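Local atomic coordinates of glycoside hydrolase YxiA (Bacillus licheniformis, PDB entry 3LV4), a protein that probably hydrolyses alpha-1,5-L-arabinosidic linkages in arabinan, as a calcium-binding glycoside hydrolase of family 43. Residues A[17-22]-A[87-92]; A[121-126]-A[173-178]; A[190-195]-A[214-219]. All blocks are in the same frame, centred on the assembly; numbering follows the deposited sequence.

Interaction 1 of 3, residues A[17-22]-A[87-92]; sequences SIIKAN and GKFYMY
Phe-89 lies against Ile-19 and Ala-21. Its CB points toward strand 17-21, and the first torsion (chi1 -60°) sets CG opposite the carbonyl carbon, which directs the ring toward that strand. The first ring atom to meet a partner is CD2, which lies 4.1 Å from Ile-19 CD1. That methyl arrives at the ring edge, near its plane, and belongs to a fully extended arm: Ile-19 has chi1 at 175° and chi2 at 174°. One bond further out, Phe-89 CE2 is 3.9 Å from Ala-21 CB. The tip atom, Phe-89 CZ, is 4.0 Å from the same Ala-21 CB, so this one methyl is about equally close to CE2 and CZ, approaching the ring obliquely. One face of the ring also receives the carbonyl Gly-87 O, 3.8 Å above the Phe-89 ring plane and offset toward the rim. The contact is purely apolar, with no hydrogen bond between the segments. The nearest pair of CA atoms, Ala-21 and Phe-89, is 9.8 Å apart, so only side chains bridge the strands. The two strands belong to different four-stranded antiparallel sheets, successive blades of the family 43 five-bladed beta-propeller: 17-21 is an outermost strand of the first, pairing with 24-29, while 89-96 runs between 80-83 and 103-110. Val-81, on strand 80-83, touches both Ile-19 and Phe-89.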
loop_
_atom_site.group_PDB
_atom_site.type_symbol
_atom_site.label_atom_id
_atom_site.label_comp_id
_atom_site.label_asym_id
_atom_site.label_seq_id
_atom_site.Cartn_x
_atom_site.Cartn_y
_atom_site.Cartn_z
ATOM N N SER A 17 -6.594 -0.645 -6.058
ATOM C CA SER A 17 -7.434 -0.456 -4.875
ATOM C C SER A 17 -8.473 -1.579 -4.803
ATOM O O SER A 17 -9.365 -1.682 -5.652
ATOM C CB SER A 17 -8.105 0.924 -4.897
ATOM O OG SER A 17 -8.477 1.339 -3.588
ATOM N N ILE A 18 -8.338 -2.419 -3.782
ATOM C CA ILE A 18 -9.122 -3.648 -3.657
ATOM C C ILE A 18 -10.546 -3.412 -3.161
ATOM O O ILE A 18 -10.795 -2.557 -2.305
ATOM C CB ILE A 18 -8.402 -4.657 -2.706
ATOM C CG1 ILE A 18 -9.042 -6.048 -2.766
ATOM C CG2 ILE A 18 -8.377 -4.136 -1.264
ATOM C CD1 ILE A 18 -8.626 -6.862 -3.969
ATOM N N ILE A 19 -11.487 -4.171 -3.709
ATOM C CA ILE A 19 -12.851 -4.178 -3.186
ATOM C C ILE A 19 -13.468 -5.531 -3.505
ATOM O O ILE A 19 -13.271 -6.067 -4.599
ATOM C CB ILE A 19 -13.722 -3.022 -3.762
ATOM C CG1 ILE A 19 -15.178 -3.150 -3.278
ATOM C CG2 ILE A 19 -13.640 -2.974 -5.306
ATOM C CD1 ILE A 19 -16.090 -1.981 -3.680
ATOM N N LYS A 20 -14.181 -6.103 -2.543
ATOM C CA LYS A 20 -14.835 -7.374 -2.783
ATOM C C LYS A 20 -16.336 -7.179 -2.901
ATOM O O LYS A 20 -16.949 -6.522 -2.061
ATOM C CB LYS A 20 -14.514 -8.387 -1.681
ATOM C CG LYS A 20 -15.158 -9.740 -1.938
ATOM C CD LYS A 20 -14.336 -10.865 -1.382
ATOM C CE LYS A 20 -14.755 -11.257 -0.004
ATOM N NZ LYS A 20 -14.820 -12.753 0.091
ATOM N N ALA A 21 -16.921 -7.734 -3.956
ATOM C CA ALA A 21 -18.368 -7.692 -4.122
ATOM C C ALA A 21 -18.835 -8.973 -4.778
ATOM O O ALA A 21 -18.160 -9.501 -5.650
ATOM C CB ALA A 21 -18.771 -6.494 -4.970
ATOM N N ASN A 22 -19.986 -9.480 -4.353
ATOM C CA ASN A 22 -20.570 -10.649 -5.001
ATOM C C ASN A 22 -19.632 -11.857 -4.947
ATOM O O ASN A 22 -19.682 -12.726 -5.820
ATOM C CB ASN A 22 -20.896 -10.329 -6.468
ATOM C CG ASN A 22 -21.629 -9.006 -6.633
ATOM O OD1 ASN A 22 -22.692 -8.801 -6.044
ATOM N ND2 ASN A 22 -21.062 -8.099 -7.440
ATOM N N GLY A 87 -25.819 0.330 -1.318
ATOM C CA GLY A 87 -25.442 -0.798 -2.153
ATOM C C GLY A 87 -24.810 -0.412 -3.476
ATOM O O GLY A 87 -24.396 -1.280 -4.259
ATOM N N LYS A 88 -24.730 0.890 -3.740
ATOM C CA LYS A 88 -24.108 1.359 -4.973
ATOM C C LYS A 88 -22.594 1.511 -4.828
ATOM O O LYS A 88 -22.054 1.509 -3.717
ATOM C CB LYS A 88 -24.765 2.650 -5.471
ATOM C CG LYS A 88 -26.275 2.476 -5.692
ATOM C CD LYS A 88 -26.884 3.615 -6.474
ATOM C CE LYS A 88 -28.388 3.399 -6.635
ATOM N NZ LYS A 88 -28.713 2.011 -7.106
ATOM N N PHE A 89 -21.915 1.630 -5.963
ATOM C CA PHE A 89 -20.463 1.661 -5.979
ATOM C C PHE A 89 -19.975 3.056 -6.319
ATOM O O PHE A 89 -20.286 3.600 -7.379
ATOM C CB PHE A 89 -19.923 0.603 -6.949
ATOM C CG PHE A 89 -20.327 -0.791 -6.576
ATOM C CD1 PHE A 89 -21.449 -1.386 -7.147
ATOM C CD2 PHE A 89 -19.619 -1.490 -5.610
ATOM C CE1 PHE A 89 -21.829 -2.663 -6.785
ATOM C CE2 PHE A 89 -19.998 -2.770 -5.239
ATOM C CZ PHE A 89 -21.100 -3.357 -5.823
ATOM N N TYR A 90 -19.219 3.626 -5.387
ATOM C CA TYR A 90 -18.785 5.010 -5.467
ATOM C C TYR A 90 -17.317 5.066 -5.837
ATOM O O TYR A 90 -16.452 4.643 -5.056
ATOM C CB TYR A 90 -19.026 5.708 -4.124
ATOM C CG TYR A 90 -20.487 5.992 -3.866
ATOM C CD1 TYR A 90 -21.392 4.958 -3.631
ATOM C CD2 TYR A 90 -20.963 7.294 -3.876
ATOM C CE1 TYR A 90 -22.727 5.220 -3.416
ATOM C CE2 TYR A 90 -22.287 7.571 -3.660
ATOM C CZ TYR A 90 -23.169 6.537 -3.431
ATOM O OH TYR A 90 -24.493 6.835 -3.224
HETATM N N MSE A 91 -17.048 5.568 -7.042
HETATM C CA MSE A 91 -15.688 5.747 -7.518
HETATM C C MSE A 91 -15.202 7.165 -7.275
HETATM O O MSE A 91 -15.784 8.137 -7.755
HETATM C CB MSE A 91 -15.576 5.421 -9.005
HETATM C CG MSE A 91 -14.170 5.663 -9.569
HETATM SE SE MSE A 91 -14.076 5.382 -11.516
HETATM C CE MSE A 91 -14.379 3.440 -11.532
ATOM N N TYR A 92 -14.124 7.272 -6.515
ATOM C CA TYR A 92 -13.456 8.537 -6.316
ATOM C C TYR A 92 -12.338 8.620 -7.344
ATOM O O TYR A 92 -11.303 7.964 -7.210
ATOM C CB TYR A 92 -12.967 8.629 -4.871
ATOM C CG TYR A 92 -14.160 8.656 -3.933
ATOM C CD1 TYR A 92 -14.690 9.863 -3.488
ATOM C CD2 TYR A 92 -14.809 7.478 -3.560
ATOM C CE1 TYR A 92 -15.805 9.898 -2.655
ATOM C CE2 TYR A 92 -15.929 7.505 -2.733
ATOM C CZ TYR A 92 -16.416 8.720 -2.284
ATOM O OH TYR A 92 -17.531 8.764 -1.477
#

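Interaction 2 of 3, residues A[121-126]-A[173-178]; sequences GIFLKS and LEMDKK
Leu-124 and Leu-173 meet tip to tip, CD2 of Leu-124 standing 3.9 Å from CD1 of Leu-173. Next to them, Phe-123 and Met-175 cross at about a right angle, with Phe-123 CZ 4.1 Å from Met-175 CE. Met-175, modelled as selenomethionine, does not aim its CB straight at the other strand; bends at chi2 and chi3 bring the terminal methyl round to the phenyl ring, which it meets obliquely. That two consecutive residues, Phe-123 and Leu-124, both point at strand 170-175 is explained by a classic beta bulge: both face Leu-105 of strand 103-110 and bond to its backbone. The bulge sits on the outermost strand of one four-stranded propeller blade, and the chain it meets is the third strand of the next. Further out, Tyr-163 touches both leucines, while Met-161 and Pro-182 touch the Phe-123 ring and Leu-159 backs Met-175. Further along 173-178, Asp-176 forms an Asx turn: its OD1 accepts from Lys-178 N at 2.7 Å, with an N-H...O angle of 148°, and also from Thr-179 N. Ser-126 OG, at the far end of 121-126, is tied to Pro-101 O and Val-146 N.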
loop_
_atom_site.group_PDB
_atom_site.type_symbol
_atom_site.label_atom_id
_atom_site.label_comp_id
_atom_site.label_asym_id
_atom_site.label_seq_id
_atom_site.Cartn_x
_atom_site.Cartn_y
_atom_site.Cartn_z
ATOM N N GLY A 121 -19.904 14.760 -9.999
ATOM C CA GLY A 121 -19.227 16.044 -9.924
ATOM C C GLY A 121 -17.873 16.061 -9.234
ATOM O O GLY A 121 -17.556 15.196 -8.404
ATOM N N ILE A 122 -17.075 17.067 -9.595
ATOM C CA ILE A 122 -15.813 17.373 -8.931
ATOM C C ILE A 122 -16.083 18.034 -7.587
ATOM O O ILE A 122 -16.958 18.904 -7.491
ATOM C CB ILE A 122 -14.992 18.361 -9.782
ATOM C CG1 ILE A 122 -14.636 17.731 -11.143
ATOM C CG2 ILE A 122 -13.757 18.844 -9.005
ATOM C CD1 ILE A 122 -14.040 18.709 -12.155
ATOM N N PHE A 123 -15.335 17.651 -6.553
ATOM C CA PHE A 123 -15.530 18.258 -5.231
ATOM C C PHE A 123 -14.242 18.765 -4.574
ATOM O O PHE A 123 -14.296 19.403 -3.529
ATOM C CB PHE A 123 -16.320 17.334 -4.276
ATOM C CG PHE A 123 -15.622 16.035 -3.946
ATOM C CD1 PHE A 123 -14.726 15.962 -2.879
ATOM C CD2 PHE A 123 -15.872 14.893 -4.686
ATOM C CE1 PHE A 123 -14.090 14.774 -2.562
ATOM C CE2 PHE A 123 -15.236 13.686 -4.377
ATOM C CZ PHE A 123 -14.349 13.624 -3.319
ATOM N N LEU A 124 -13.094 18.496 -5.195
ATOM C CA LEU A 124 -11.825 19.035 -4.716
ATOM C C LEU A 124 -10.951 19.381 -5.919
ATOM O O LEU A 124 -10.948 18.656 -6.910
ATOM C CB LEU A 124 -11.113 18.013 -3.818
ATOM C CG LEU A 124 -10.684 18.342 -2.386
ATOM C CD1 LEU A 124 -11.709 19.129 -1.610
ATOM C CD2 LEU A 124 -10.296 17.059 -1.639
ATOM N N LYS A 125 -10.226 20.498 -5.834
ATOM C CA LYS A 125 -9.255 20.859 -6.865
ATOM C C LYS A 125 -7.959 21.315 -6.221
ATOM O O LYS A 125 -7.972 21.842 -5.108
ATOM C CB LYS A 125 -9.784 21.996 -7.750
ATOM C CG LYS A 125 -10.855 21.598 -8.755
ATOM C CD LYS A 125 -11.350 22.843 -9.509
ATOM C CE LYS A 125 -12.231 22.485 -10.691
ATOM N NZ LYS A 125 -12.869 23.701 -11.279
ATOM N N SER A 126 -6.847 21.104 -6.923
ATOM C CA SER A 126 -5.559 21.641 -6.500
ATOM C C SER A 126 -4.864 22.261 -7.703
ATOM O O SER A 126 -5.263 22.026 -8.855
ATOM C CB SER A 126 -4.685 20.556 -5.860
ATOM O OG SER A 126 -4.554 19.417 -6.687
ATOM N N LEU A 173 -10.699 13.549 5.271
ATOM C CA LEU A 173 -11.963 14.281 5.309
ATOM C C LEU A 173 -13.066 13.376 5.822
ATOM O O LEU A 173 -13.082 12.181 5.516
ATOM C CB LEU A 173 -12.332 14.738 3.891
ATOM C CG LEU A 173 -11.618 15.991 3.374
ATOM C CD1 LEU A 173 -11.692 16.100 1.869
ATOM C CD2 LEU A 173 -12.219 17.234 4.031
ATOM N N GLU A 174 -13.997 13.936 6.591
ATOM C CA GLU A 174 -15.187 13.178 6.943
ATOM C C GLU A 174 -16.184 13.275 5.802
ATOM O O GLU A 174 -16.367 14.352 5.221
ATOM C CB GLU A 174 -15.826 13.667 8.241
ATOM C CG GLU A 174 -16.867 12.683 8.743
ATOM C CD GLU A 174 -17.325 12.966 10.162
ATOM O OE1 GLU A 174 -18.119 12.152 10.681
ATOM O OE2 GLU A 174 -16.897 13.992 10.750
HETATM N N MSE A 175 -16.819 12.153 5.475
HETATM C CA MSE A 175 -17.696 12.091 4.302
HETATM C C MSE A 175 -19.158 11.883 4.692
HETATM O O MSE A 175 -19.461 11.323 5.750
HETATM C CB MSE A 175 -17.260 10.955 3.367
HETATM C CG MSE A 175 -15.773 10.954 3.051
HETATM SE SE MSE A 175 -15.194 12.567 2.091
HETATM C CE MSE A 175 -15.624 12.018 0.251
ATOM N N ASP A 176 -20.049 12.351 3.823
ATOM C CA ASP A 176 -21.485 12.146 3.957
ATOM C C ASP A 176 -21.848 10.727 3.495
ATOM O O ASP A 176 -21.618 10.362 2.348
ATOM C CB ASP A 176 -22.227 13.195 3.120
ATOM C CG ASP A 176 -23.721 13.177 3.347
ATOM O OD1 ASP A 176 -24.353 12.126 3.084
ATOM O OD2 ASP A 176 -24.269 14.218 3.778
ATOM N N LYS A 177 -22.409 9.933 4.401
ATOM C CA LYS A 177 -22.726 8.531 4.122
ATOM C C LYS A 177 -23.844 8.338 3.098
ATOM O O LYS A 177 -24.056 7.234 2.598
ATOM C CB LYS A 177 -23.111 7.819 5.419
ATOM C CG LYS A 177 -21.937 7.552 6.320
ATOM C CD LYS A 177 -22.331 6.681 7.493
ATOM C CE LYS A 177 -23.154 7.452 8.510
ATOM N NZ LYS A 177 -23.412 6.608 9.716
ATOM N N LYS A 178 -24.571 9.406 2.800
ATOM C CA LYS A 178 -25.685 9.312 1.862
ATOM C C LYS A 178 -25.320 9.816 0.471
ATOM O O LYS A 178 -25.752 9.247 -0.536
ATOM C CB LYS A 178 -26.907 10.057 2.405
ATOM C CG LYS A 178 -27.454 9.457 3.687
ATOM C CD LYS A 178 -28.614 10.274 4.237
ATOM C CE LYS A 178 -29.221 9.606 5.468
ATOM N NZ LYS A 178 -30.240 10.480 6.121
#

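Interaction 3 of 3, residues A[190-195]-A[214-219]; sequences KKLIGG and YYLYMS
Between two consecutive blades of the beta-propeller, Ile-193 and Leu-192 of the last strand in one blade face Met-218 and Leu-216 of strand 213-220 in the next. The closest approach is made by Met-218, modelled as selenomethionine: its SE lies 3.9 Å from Ile-193 CD1. The same SE is 4.1 Å from Ile-193 CG2, so both branches of the isoleucine pack on the selenium, the side chains reaching toward each other end on. Met-218 starts with CG wedged between its backbone N and carbonyl carbon (chi1 49°) and runs extended beyond it, which carries SE across to the other blade. The leucines meet more loosely, CD1 of Leu-192 being 4.4 Å from CD2 of Leu-216. No hydrogen bond joins the two segments, and all four contacting residues are buried. Leu-192 and Ile-193 can both face the same way because the backbone is irregular here: both residues bond to Ile-170 of strand 170-175, and Leu-192 has a psi of -29°. Gly-194 and Gly-195 follow the strand with positive phi values, and Lys-191 NZ donates to Gly-194 O at 2.9 Å, tilted 28° from the carbonyl plane. Ile-200 adds to the packing on Ile-193 and Ala-234 to that on Met-218. The side chain of Met-218 is about 7 Å from that of Glu-201, the predicted proton donor, which places this seam close to the probable catalytic centre. Hydrophobic sheet-on-sheet contact of this kind is how neighbouring blades join in the five-bladed propeller of family 43.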
loop_
_atom_site.group_PDB
_atom_site.type_symbol
_atom_site.label_atom_id
_atom_site.label_comp_id
_atom_site.label_asym_id
_atom_site.label_seq_id
_atom_site.Cartn_x
_atom_site.Cartn_y
_atom_site.Cartn_z
ATOM N N LYS A 190 -7.991 17.292 7.476
ATOM C CA LYS A 190 -6.969 17.268 8.515
ATOM C C LYS A 190 -5.728 16.544 8.009
ATOM O O LYS A 190 -5.833 15.457 7.429
ATOM C CB LYS A 190 -7.517 16.556 9.759
ATOM C CG LYS A 190 -6.484 16.242 10.824
ATOM C CD LYS A 190 -7.048 15.330 11.924
ATOM C CE LYS A 190 -6.128 15.341 13.140
ATOM N NZ LYS A 190 -6.610 14.439 14.235
ATOM N N LYS A 191 -4.557 17.144 8.209
ATOM C CA LYS A 191 -3.319 16.518 7.755
ATOM C C LYS A 191 -2.917 15.368 8.684
ATOM O O LYS A 191 -3.047 15.479 9.903
ATOM C CB LYS A 191 -2.185 17.548 7.642
ATOM C CG LYS A 191 -0.916 16.975 7.004
ATOM C CD LYS A 191 0.091 18.047 6.601
ATOM C CE LYS A 191 0.826 18.621 7.805
ATOM N NZ LYS A 191 1.961 19.515 7.411
ATOM N N LEU A 192 -2.451 14.267 8.095
ATOM C CA LEU A 192 -1.943 13.116 8.841
ATOM C C LEU A 192 -0.416 13.015 8.800
ATOM O O LEU A 192 0.208 12.487 9.731
ATOM C CB LEU A 192 -2.548 11.819 8.283
ATOM C CG LEU A 192 -4.072 11.692 8.367
ATOM C CD1 LEU A 192 -4.514 10.320 7.862
ATOM C CD2 LEU A 192 -4.564 11.947 9.799
ATOM N N ILE A 193 0.175 13.510 7.713
ATOM C CA ILE A 193 1.620 13.437 7.495
ATOM C C ILE A 193 1.996 14.272 6.269
ATOM O O ILE A 193 1.167 14.495 5.391
ATOM C CB ILE A 193 2.088 11.967 7.310
ATOM C CG1 ILE A 193 3.607 11.881 7.132
ATOM C CG2 ILE A 193 1.382 11.306 6.129
ATOM C CD1 ILE A 193 4.137 10.460 7.178
ATOM N N GLY A 194 3.232 14.764 6.231
ATOM C CA GLY A 194 3.764 15.380 5.033
ATOM C C GLY A 194 3.831 16.895 5.037
ATOM O O GLY A 194 3.602 17.552 6.056
ATOM N N GLY A 195 4.142 17.448 3.872
ATOM C CA GLY A 195 4.346 18.875 3.719
ATOM C C GLY A 195 5.620 19.099 2.937
ATOM O O GLY A 195 6.479 18.224 2.889
ATOM N N TYR A 214 -6.124 1.196 13.710
ATOM C CA TYR A 214 -6.170 1.562 12.305
ATOM C C TYR A 214 -4.726 1.666 11.813
ATOM O O TYR A 214 -3.882 2.297 12.460
ATOM C CB TYR A 214 -6.890 2.900 12.104
ATOM C CG TYR A 214 -8.349 2.841 12.479
ATOM C CD1 TYR A 214 -8.754 3.027 13.798
ATOM C CD2 TYR A 214 -9.318 2.586 11.521
ATOM C CE1 TYR A 214 -10.079 2.967 14.153
ATOM C CE2 TYR A 214 -10.656 2.520 11.863
ATOM C CZ TYR A 214 -11.031 2.712 13.183
ATOM O OH TYR A 214 -12.356 2.646 13.536
ATOM N N TYR A 215 -4.441 1.027 10.683
ATOM C CA TYR A 215 -3.117 1.110 10.071
ATOM C C TYR A 215 -3.117 2.005 8.849
ATOM O O TYR A 215 -3.856 1.769 7.887
ATOM C CB TYR A 215 -2.587 -0.285 9.715
ATOM C CG TYR A 215 -2.445 -1.145 10.941
ATOM C CD1 TYR A 215 -1.252 -1.179 11.656
ATOM C CD2 TYR A 215 -3.518 -1.895 11.409
ATOM C CE1 TYR A 215 -1.130 -1.952 12.800
ATOM C CE2 TYR A 215 -3.405 -2.667 12.554
ATOM C CZ TYR A 215 -2.212 -2.694 13.240
ATOM O OH TYR A 215 -2.108 -3.463 14.373
ATOM N N LEU A 216 -2.283 3.039 8.903
ATOM C CA LEU A 216 -2.091 3.931 7.768
ATOM C C LEU A 216 -0.940 3.417 6.915
ATOM O O LEU A 216 0.230 3.558 7.287
ATOM C CB LEU A 216 -1.793 5.348 8.253
ATOM C CG LEU A 216 -1.373 6.378 7.202
ATOM C CD1 LEU A 216 -2.497 6.599 6.178
ATOM C CD2 LEU A 216 -1.005 7.684 7.902
ATOM N N TYR A 217 -1.282 2.792 5.790
ATOM C CA TYR A 217 -0.296 2.402 4.798
ATOM C C TYR A 217 -0.041 3.582 3.880
ATOM O O TYR A 217 -0.934 4.399 3.644
ATOM C CB TYR A 217 -0.785 1.199 3.982
ATOM C CG TYR A 217 -0.891 -0.063 4.797
ATOM C CD1 TYR A 217 -2.062 -0.381 5.476
ATOM C CD2 TYR A 217 0.183 -0.938 4.897
ATOM C CE1 TYR A 217 -2.160 -1.540 6.220
ATOM C CE2 TYR A 217 0.098 -2.095 5.639
ATOM C CZ TYR A 217 -1.071 -2.389 6.301
ATOM O OH TYR A 217 -1.149 -3.539 7.039
HETATM N N MSE A 218 1.185 3.676 3.377
HETATM C CA MSE A 218 1.557 4.740 2.466
HETATM C C MSE A 218 2.809 4.342 1.710
HETATM O O MSE A 218 3.527 3.422 2.115
HETATM C CB MSE A 218 1.782 6.044 3.231
HETATM C CG MSE A 218 2.660 5.890 4.427
HETATM SE SE MSE A 218 2.401 7.343 5.717
HETATM C CE MSE A 218 3.082 6.387 7.291
ATOM N N SER A 219 3.054 5.013 0.596
ATOM C CA SER A 219 4.243 4.737 -0.198
ATOM C C SER A 219 5.189 5.916 -0.107
ATOM O O SER A 219 4.782 7.064 -0.302
ATOM C CB SER A 219 3.868 4.441 -1.658
ATOM O OG SER A 219 3.143 3.223 -1.726
#

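In the fold
Interactions 1, 2 and 3 are successive seams between neighbouring blades, in series along the chain and all within the family 43 region. Interactions 1 and 2 have centres 17 Å apart yet touch, because both reach the blade containing strands 89-96 and 118-126: Tyr-92 CE1 lies 3.6 Å from Met-175 CE, and Tyr-92 CD1 lies 3.8 Å from Phe-123 CZ. Interactions 2 and 3 share the following blade, where strands 170-175 and 190-193 are neighbours; their nearest atoms are about 5 Å apart. Interactions 1 and 3, with centres 22 Å apart, do not touch. Relative to Asp-148, a predicted catalytic-site residue, Met-218 is about 9 Å and Leu-124 about 11 Å away, side chain to side chain.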